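Local coordinates for dachshund (Homo sapiens, PDB 1L8R), which acts as a transcription factor in the regulation of organogenesis, here represented by its DACHbox-N domain, which contains a DNA-binding motif resembling that of forkhead/winged-helix domains, at residues Lys16-Thr21 / Leu73-Pro78; Phe20-Cys25 / Val64-Ile69; Arg68-Leu73 / Asn81-Ile86. One frame throughout, in Å; residues are numbered along the deposited sequence.

Contact 1. Residues Lys16-Thr21 / Leu73-Pro78; sequences KVASFT and LGAIQP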
# COMPACT_ATOMS: atom_id res chain seq x y z
N LYS A 16 -5.88 7.72 -7.80
CA LYS A 16 -6.77 6.64 -7.41
C LYS A 16 -5.92 5.42 -7.08
O LYS A 16 -5.03 5.05 -7.84
CB LYS A 16 -7.73 6.31 -8.56
CG LYS A 16 -8.90 7.28 -8.70
CD LYS A 16 -9.94 7.02 -7.63
CE LYS A 16 -11.07 8.04 -7.67
NZ LYS A 16 -10.59 9.40 -7.25
N VAL A 17 -6.19 4.80 -5.93
CA VAL A 17 -5.46 3.62 -5.51
C VAL A 17 -6.43 2.58 -4.95
O VAL A 17 -7.52 2.92 -4.47
CB VAL A 17 -4.39 3.94 -4.44
CG1 VAL A 17 -3.37 4.93 -5.01
CG2 VAL A 17 -5.05 4.51 -3.19
N ALA A 18 -6.02 1.32 -5.01
CA ALA A 18 -6.84 0.23 -4.51
C ALA A 18 -6.78 0.18 -2.99
O ALA A 18 -5.75 0.47 -2.38
CB ALA A 18 -6.37 -1.09 -5.11
N SER A 19 -7.89 -0.20 -2.39
CA SER A 19 -7.99 -0.25 -0.94
C SER A 19 -8.86 -1.40 -0.46
O SER A 19 -9.72 -1.88 -1.20
CB SER A 19 -8.59 1.07 -0.43
OG SER A 19 -9.03 0.97 0.91
N PHE A 20 -8.61 -1.84 0.77
CA PHE A 20 -9.40 -2.87 1.43
C PHE A 20 -9.55 -2.37 2.86
O PHE A 20 -8.63 -1.77 3.41
CB PHE A 20 -8.69 -4.23 1.48
CG PHE A 20 -8.62 -4.93 0.16
CD1 PHE A 20 -9.75 -5.52 -0.40
CD2 PHE A 20 -7.43 -4.95 -0.55
CE1 PHE A 20 -9.69 -6.13 -1.66
CE2 PHE A 20 -7.35 -5.55 -1.81
CZ PHE A 20 -8.48 -6.14 -2.37
N THR A 21 -10.71 -2.59 3.46
CA THR A 21 -10.90 -2.17 4.84
C THR A 21 -10.74 -3.41 5.72
O THR A 21 -11.55 -4.33 5.67
CB THR A 21 -12.27 -1.54 5.03
OG1 THR A 21 -12.32 -0.33 4.27
CG2 THR A 21 -12.50 -1.21 6.50
N LEU A 73 -6.47 -5.69 -11.11
CA LEU A 73 -6.74 -4.26 -11.22
C LEU A 73 -5.53 -3.50 -11.74
O LEU A 73 -5.63 -2.32 -12.06
CB LEU A 73 -7.09 -3.68 -9.84
CG LEU A 73 -8.43 -4.04 -9.20
CD1 LEU A 73 -8.43 -3.58 -7.76
CD2 LEU A 73 -9.56 -3.38 -9.97
N GLY A 74 -4.39 -4.18 -11.81
CA GLY A 74 -3.18 -3.54 -12.27
C GLY A 74 -2.48 -2.79 -11.15
O GLY A 74 -1.51 -2.08 -11.40
N ALA A 75 -2.98 -2.93 -9.92
CA ALA A 75 -2.39 -2.26 -8.76
C ALA A 75 -0.98 -2.78 -8.50
O ALA A 75 -0.11 -2.03 -8.06
CB ALA A 75 -3.27 -2.47 -7.53
N ILE A 76 -0.79 -4.07 -8.74
CA ILE A 76 0.52 -4.71 -8.61
C ILE A 76 0.75 -5.46 -9.92
O ILE A 76 -0.20 -5.78 -10.65
CB ILE A 76 0.59 -5.69 -7.41
CG1 ILE A 76 -0.57 -6.69 -7.48
CG2 ILE A 76 0.59 -4.91 -6.10
CD1 ILE A 76 -0.51 -7.78 -6.41
N GLN A 77 2.02 -5.75 -10.23
CA GLN A 77 2.37 -6.44 -11.47
C GLN A 77 1.97 -7.91 -11.50
O GLN A 77 1.87 -8.56 -10.46
CB GLN A 77 3.87 -6.28 -11.73
CG GLN A 77 4.26 -4.86 -12.11
CD GLN A 77 3.62 -4.41 -13.41
OE1 GLN A 77 3.93 -4.93 -14.48
NE2 GLN A 77 2.72 -3.44 -13.32
N PRO A 78 1.74 -8.46 -12.70
CA PRO A 78 1.35 -9.85 -12.92
C PRO A 78 2.17 -10.93 -12.21
O PRO A 78 1.63 -11.96 -11.82
CB PRO A 78 1.40 -9.99 -14.43
CG PRO A 78 1.00 -8.64 -14.90
CD PRO A 78 1.81 -7.74 -13.99
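Ala18, in the middle of strand 15-22, carries the strand's side of this contact with a single methyl group, which meets two side chains of Leu73-Pro78. Its CB lies 4.2 Å from CD1 of Leu73, and an equal 4.2 Å separates Ala18 CB from Ala75 CB. The lines from Ala18 CB to these two carbons stand roughly at right angles, which shows that the methyl is approached from two different directions. The partners sit where helix 64-73 ends. Gly74 takes a positive phi of 84° and closes a Schellman motif there; with these backbone angles a CB would be jammed against the carbonyl O of Leu73.

The packed part is the buried pair Ala18 and Ala75, whose methyl groups meet tip to tip. Both have further cover: Ala18 also touches Leu70 and Cys7, and Ala75 touches Gln32. Leu73 forms the exposed side. Its chi1 of -70° puts CG beside the backbone N, and chi2 of 169° then turns CD1 to Ala18, while CD2 stays 6.2 Å from Ala18 CB.

No hydrogen bond crosses between the segments. Ala18 N bonds to Gln32 OE1 of helix 30-37, and the Ala18 backbone also pairs with Cys29 of strand 25-29. The buried area is small, 85 Å² over both sides, and the side-chain contacts are apolar. They set the loop leaving helix 64-73 against strand 15-22 of the antiparallel sheet in the DACHbox-N domain. With no directional bond involved, the small alanine side chains probably let the two backbones come close, Ala18 CA to Ala75 CA 6.6 Å.

Contact 2. Residues Phe20-Cys25 / Val64-Ile69; sequences FTVEGC and VEQVRI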
# COMPACT_ATOMS: atom_id res chain seq x y z
N PHE A 20 -8.61 -1.84 0.77
CA PHE A 20 -9.40 -2.87 1.43
C PHE A 20 -9.55 -2.37 2.86
O PHE A 20 -8.63 -1.77 3.41
CB PHE A 20 -8.69 -4.23 1.48
CG PHE A 20 -8.62 -4.93 0.16
CD1 PHE A 20 -9.75 -5.52 -0.40
CD2 PHE A 20 -7.43 -4.95 -0.55
CE1 PHE A 20 -9.69 -6.13 -1.66
CE2 PHE A 20 -7.35 -5.55 -1.81
CZ PHE A 20 -8.48 -6.14 -2.37
N THR A 21 -10.71 -2.59 3.46
CA THR A 21 -10.90 -2.17 4.84
C THR A 21 -10.74 -3.41 5.72
O THR A 21 -11.55 -4.33 5.67
CB THR A 21 -12.27 -1.54 5.03
OG1 THR A 21 -12.32 -0.33 4.27
CG2 THR A 21 -12.50 -1.21 6.50
N VAL A 22 -9.67 -3.40 6.51
CA VAL A 22 -9.29 -4.51 7.39
C VAL A 22 -9.30 -4.09 8.86
O VAL A 22 -8.72 -3.07 9.22
CB VAL A 22 -7.88 -5.00 7.02
CG1 VAL A 22 -7.48 -6.21 7.86
CG2 VAL A 22 -7.83 -5.33 5.54
N GLU A 23 -9.93 -4.90 9.71
CA GLU A 23 -10.00 -4.58 11.13
C GLU A 23 -10.49 -3.16 11.37
O GLU A 23 -9.94 -2.45 12.22
CB GLU A 23 -8.63 -4.73 11.79
CG GLU A 23 -8.20 -6.14 12.14
CD GLU A 23 -7.15 -6.15 13.25
OE1 GLU A 23 -7.53 -5.98 14.43
OE2 GLU A 23 -5.95 -6.31 12.95
N GLY A 24 -11.50 -2.75 10.62
CA GLY A 24 -12.07 -1.42 10.78
C GLY A 24 -11.25 -0.24 10.29
O GLY A 24 -11.58 0.91 10.58
N CYS A 25 -10.19 -0.50 9.53
CA CYS A 25 -9.37 0.59 9.03
C CYS A 25 -9.20 0.50 7.52
O CYS A 25 -8.95 -0.57 6.98
CB CYS A 25 -7.99 0.55 9.70
SG CYS A 25 -7.01 2.03 9.39
N VAL A 64 -4.51 -14.28 -0.10
CA VAL A 64 -4.50 -14.72 -1.49
C VAL A 64 -5.54 -14.04 -2.38
O VAL A 64 -5.24 -13.69 -3.53
CB VAL A 64 -4.68 -16.25 -1.57
CG1 VAL A 64 -4.90 -16.67 -3.02
CG2 VAL A 64 -3.43 -16.94 -1.02
N GLU A 65 -6.75 -13.86 -1.87
CA GLU A 65 -7.81 -13.24 -2.65
C GLU A 65 -7.50 -11.79 -2.98
O GLU A 65 -7.72 -11.35 -4.12
CB GLU A 65 -9.14 -13.32 -1.90
CG GLU A 65 -10.32 -12.91 -2.75
CD GLU A 65 -11.63 -12.94 -1.99
OE1 GLU A 65 -11.77 -13.78 -1.08
OE2 GLU A 65 -12.51 -12.12 -2.31
N GLN A 66 -6.99 -11.05 -2.00
CA GLN A 66 -6.66 -9.63 -2.18
C GLN A 66 -5.52 -9.48 -3.18
O GLN A 66 -5.53 -8.57 -4.02
CB GLN A 66 -6.28 -9.00 -0.84
CG GLN A 66 -7.47 -8.89 0.13
CD GLN A 66 -7.04 -8.57 1.54
OE1 GLN A 66 -5.90 -8.85 1.94
NE2 GLN A 66 -7.95 -7.99 2.32
N VAL A 67 -4.52 -10.35 -3.10
CA VAL A 67 -3.40 -10.27 -4.03
C VAL A 67 -3.89 -10.45 -5.47
O VAL A 67 -3.51 -9.69 -6.37
CB VAL A 67 -2.33 -11.35 -3.72
CG1 VAL A 67 -1.32 -11.44 -4.88
CG2 VAL A 67 -1.62 -11.01 -2.42
N ARG A 68 -4.76 -11.44 -5.69
CA ARG A 68 -5.29 -11.69 -7.02
C ARG A 68 -6.10 -10.51 -7.55
O ARG A 68 -6.01 -10.17 -8.73
CB ARG A 68 -6.14 -12.97 -7.01
CG ARG A 68 -5.34 -14.22 -6.68
CD ARG A 68 -6.22 -15.45 -6.74
NE ARG A 68 -6.78 -15.64 -8.07
CZ ARG A 68 -7.64 -16.60 -8.39
NH1 ARG A 68 -8.03 -17.48 -7.48
NH2 ARG A 68 -8.10 -16.68 -9.64
N ILE A 69 -6.89 -9.89 -6.69
CA ILE A 69 -7.69 -8.74 -7.12
C ILE A 69 -6.76 -7.58 -7.50
O ILE A 69 -6.95 -6.94 -8.54
CB ILE A 69 -8.66 -8.28 -6.00
CG1 ILE A 69 -9.78 -9.31 -5.85
CG2 ILE A 69 -9.25 -6.90 -6.34
CD1 ILE A 69 -10.58 -9.16 -4.58
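Gln66 NE2 is held against Phe20 and Val22 while it makes a hydrogen bond to the carbonyl O of Asn4, so the polar end of this side chain is tied to the N-terminal part of the chain and only packs on the strand. NE2 of Gln66 lies 3.8 Å from Phe20 CG, and Val22 CG2 comes within 4.2 Å of the same NE2.

The main contact is made by the aliphatic part of Gln66. Its CG stands over the centre of the Phe20 ring, 3.7 Å from the centroid and 7° off the ring normal, a CH-pi arrangement. Gln66 CB covers the far end of the same face, 3.7 Å from Phe20 CE2. The glutamine is extended beyond CG, and the two side chains run antiparallel to each other, which leaves the amide over the root of the ring with the planes 34° apart. In Phe20 the first torsion directs the ring toward the helix, and the second (chi2 -74°) sets its face to Gln66. At the ring's edge, Ile69 CG2 reaches Phe20 CZ at 4.1 Å, one helical turn farther on.

A smaller residue such as an alanine at Phe20 would probably leave the methylenes of Gln66 without their aromatic platform and open a gap beside Ile69.

Just beyond the packed part of the strand, a type I' turn from Val22 to Cys25 reverses the chain into strand 25-29. Gln66 thus divides its chemistry: carbon covers the aromatic face, while NE2 bonds to Asn4 O, and helix and strand are joined here by packing, since no hydrogen bond crosses between Phe20-Cys25 and Val64-Ile69.

Contact 3. Residues Arg68-Leu73 / Asn81-Ile86; sequences RILRGL and NRCKLI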
# COMPACT_ATOMS: atom_id res chain seq x y z
N ARG A 68 -4.76 -11.44 -5.69
CA ARG A 68 -5.29 -11.69 -7.02
C ARG A 68 -6.10 -10.51 -7.55
O ARG A 68 -6.01 -10.17 -8.73
CB ARG A 68 -6.14 -12.97 -7.01
CG ARG A 68 -5.34 -14.22 -6.68
CD ARG A 68 -6.22 -15.45 -6.74
NE ARG A 68 -6.78 -15.64 -8.07
CZ ARG A 68 -7.64 -16.60 -8.39
NH1 ARG A 68 -8.03 -17.48 -7.48
NH2 ARG A 68 -8.10 -16.68 -9.64
N ILE A 69 -6.89 -9.89 -6.69
CA ILE A 69 -7.69 -8.74 -7.12
C ILE A 69 -6.76 -7.58 -7.50
O ILE A 69 -6.95 -6.94 -8.54
CB ILE A 69 -8.66 -8.28 -6.00
CG1 ILE A 69 -9.78 -9.31 -5.85
CG2 ILE A 69 -9.25 -6.90 -6.34
CD1 ILE A 69 -10.58 -9.16 -4.58
N LEU A 70 -5.75 -7.32 -6.68
CA LEU A 70 -4.82 -6.23 -6.96
C LEU A 70 -4.08 -6.47 -8.27
O LEU A 70 -3.82 -5.54 -9.02
CB LEU A 70 -3.84 -6.06 -5.80
CG LEU A 70 -4.53 -5.64 -4.50
CD1 LEU A 70 -3.58 -5.74 -3.33
CD2 LEU A 70 -5.04 -4.21 -4.65
N ARG A 71 -3.74 -7.73 -8.55
CA ARG A 71 -3.06 -8.02 -9.81
C ARG A 71 -4.02 -7.78 -10.98
O ARG A 71 -3.62 -7.23 -12.02
CB ARG A 71 -2.58 -9.48 -9.84
CG ARG A 71 -1.40 -9.75 -8.94
CD ARG A 71 -0.62 -10.96 -9.43
NE ARG A 71 -1.46 -12.14 -9.57
CZ ARG A 71 -1.36 -13.22 -8.80
NH1 ARG A 71 -0.46 -13.27 -7.83
NH2 ARG A 71 -2.16 -14.26 -9.01
N GLY A 72 -5.27 -8.17 -10.80
CA GLY A 72 -6.27 -7.99 -11.84
C GLY A 72 -6.58 -6.53 -12.14
O GLY A 72 -6.89 -6.18 -13.27
N LEU A 73 -6.47 -5.69 -11.11
CA LEU A 73 -6.74 -4.26 -11.22
C LEU A 73 -5.53 -3.50 -11.74
O LEU A 73 -5.63 -2.32 -12.06
CB LEU A 73 -7.09 -3.68 -9.84
CG LEU A 73 -8.43 -4.04 -9.20
CD1 LEU A 73 -8.43 -3.58 -7.76
CD2 LEU A 73 -9.56 -3.38 -9.97
N ASN A 81 3.26 -12.03 -6.14
CA ASN A 81 2.46 -12.98 -5.38
C ASN A 81 2.26 -12.58 -3.93
O ASN A 81 1.56 -13.27 -3.19
CB ASN A 81 3.09 -14.37 -5.45
CG ASN A 81 3.06 -14.94 -6.84
OD1 ASN A 81 1.99 -15.07 -7.45
ND2 ASN A 81 4.23 -15.29 -7.37
N ARG A 82 2.87 -11.47 -3.53
CA ARG A 82 2.75 -10.96 -2.16
C ARG A 82 2.50 -9.46 -2.20
O ARG A 82 3.01 -8.76 -3.08
CB ARG A 82 4.04 -11.21 -1.36
CG ARG A 82 4.54 -12.64 -1.36
CD ARG A 82 5.79 -12.75 -0.49
NE ARG A 82 6.83 -11.79 -0.86
CZ ARG A 82 7.49 -11.81 -2.02
NH1 ARG A 82 7.23 -12.73 -2.93
NH2 ARG A 82 8.41 -10.89 -2.27
N CYS A 83 1.72 -8.95 -1.25
CA CYS A 83 1.44 -7.52 -1.20
C CYS A 83 1.08 -7.07 0.20
O CYS A 83 0.46 -7.81 0.96
CB CYS A 83 0.29 -7.16 -2.15
SG CYS A 83 0.14 -5.38 -2.41
N LYS A 84 1.46 -5.84 0.53
CA LYS A 84 1.16 -5.28 1.84
C LYS A 84 0.29 -4.04 1.72
O LYS A 84 0.28 -3.36 0.69
CB LYS A 84 2.45 -4.97 2.59
CG LYS A 84 3.13 -6.24 3.08
CD LYS A 84 4.50 -5.98 3.66
CE LYS A 84 5.11 -7.27 4.18
NZ LYS A 84 6.54 -7.08 4.58
N LEU A 85 -0.45 -3.76 2.79
CA LEU A 85 -1.38 -2.64 2.86
C LEU A 85 -1.10 -1.78 4.08
O LEU A 85 -0.77 -2.29 5.15
CB LEU A 85 -2.81 -3.16 2.97
CG LEU A 85 -3.36 -4.19 1.98
CD1 LEU A 85 -4.76 -4.62 2.41
CD2 LEU A 85 -3.39 -3.60 0.56
N ILE A 86 -1.24 -0.46 3.95
CA ILE A 86 -1.08 0.42 5.11
C ILE A 86 -2.10 1.55 5.00
O ILE A 86 -2.59 1.84 3.92
CB ILE A 86 0.35 1.00 5.26
CG1 ILE A 86 0.75 1.83 4.04
CG2 ILE A 86 1.35 -0.13 5.56
CD1 ILE A 86 2.02 2.66 4.29
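Chi1 near -64° sets Leu70 CG beside its own N, and an extended chi2 carries CD1 to the sulfur that Cys83 holds out at chi1 -167°. The Leu70 branch CD1 touches SG of Cys83 at 3.8 Å. The same Leu70 CD1 has a looser neighbour in CD2 of Leu85, 4.4 Å away. All three residues are buried, and Phe20 touches both leucines, which places this group in the apolar layer between helix 64-73 and the sheet.

A polar pair lies nearer the surface. The Arg71 chain bends at chi3 and brings its guanidinium beside Asn81, with Arg71 NH1 3.1 Å from Asn81 OD1 and the guanidinium and amide planes 87° apart. Asn81 CA sits at the guanidinium edge, in its plane, 3.8 Å from Arg71 NH1. The firm partner of that nitrogen is the carbonyl O of Val80, to which it is hydrogen-bonded. Apolar packing therefore seats the helix on Cys83, just before strand 84-87, and on Leu85 within it, whereas the arginine binds the backbone just ahead of Asn81, on the way into that strand.

Overall arrangement
The three contacts form one continuous layer between helix 64-73 with its following loop and one side of the antiparallel sheet. Contacts 1 and 2 both start on strand 15-22, whereas contact 3 reaches strand 84-87 of the same sheet. Along the chain, the strand comes first, then the helix, the loop and the last strand. The centres of contacts 1 and 3 lie about 6 Å apart. Those of contacts 2 and 3 are separated by about 8 Å, and those of contacts 1 and 2 by about 10 Å. Leu70 bridges them, its CD2 3.4 Å from Ala18 CB and its CG 3.9 Å from Phe20 CE2. Together they pack helix 64-73 and the loop after it against the sheet within the DACHbox-N domain, whose DNA-binding motif resembles the winged helix.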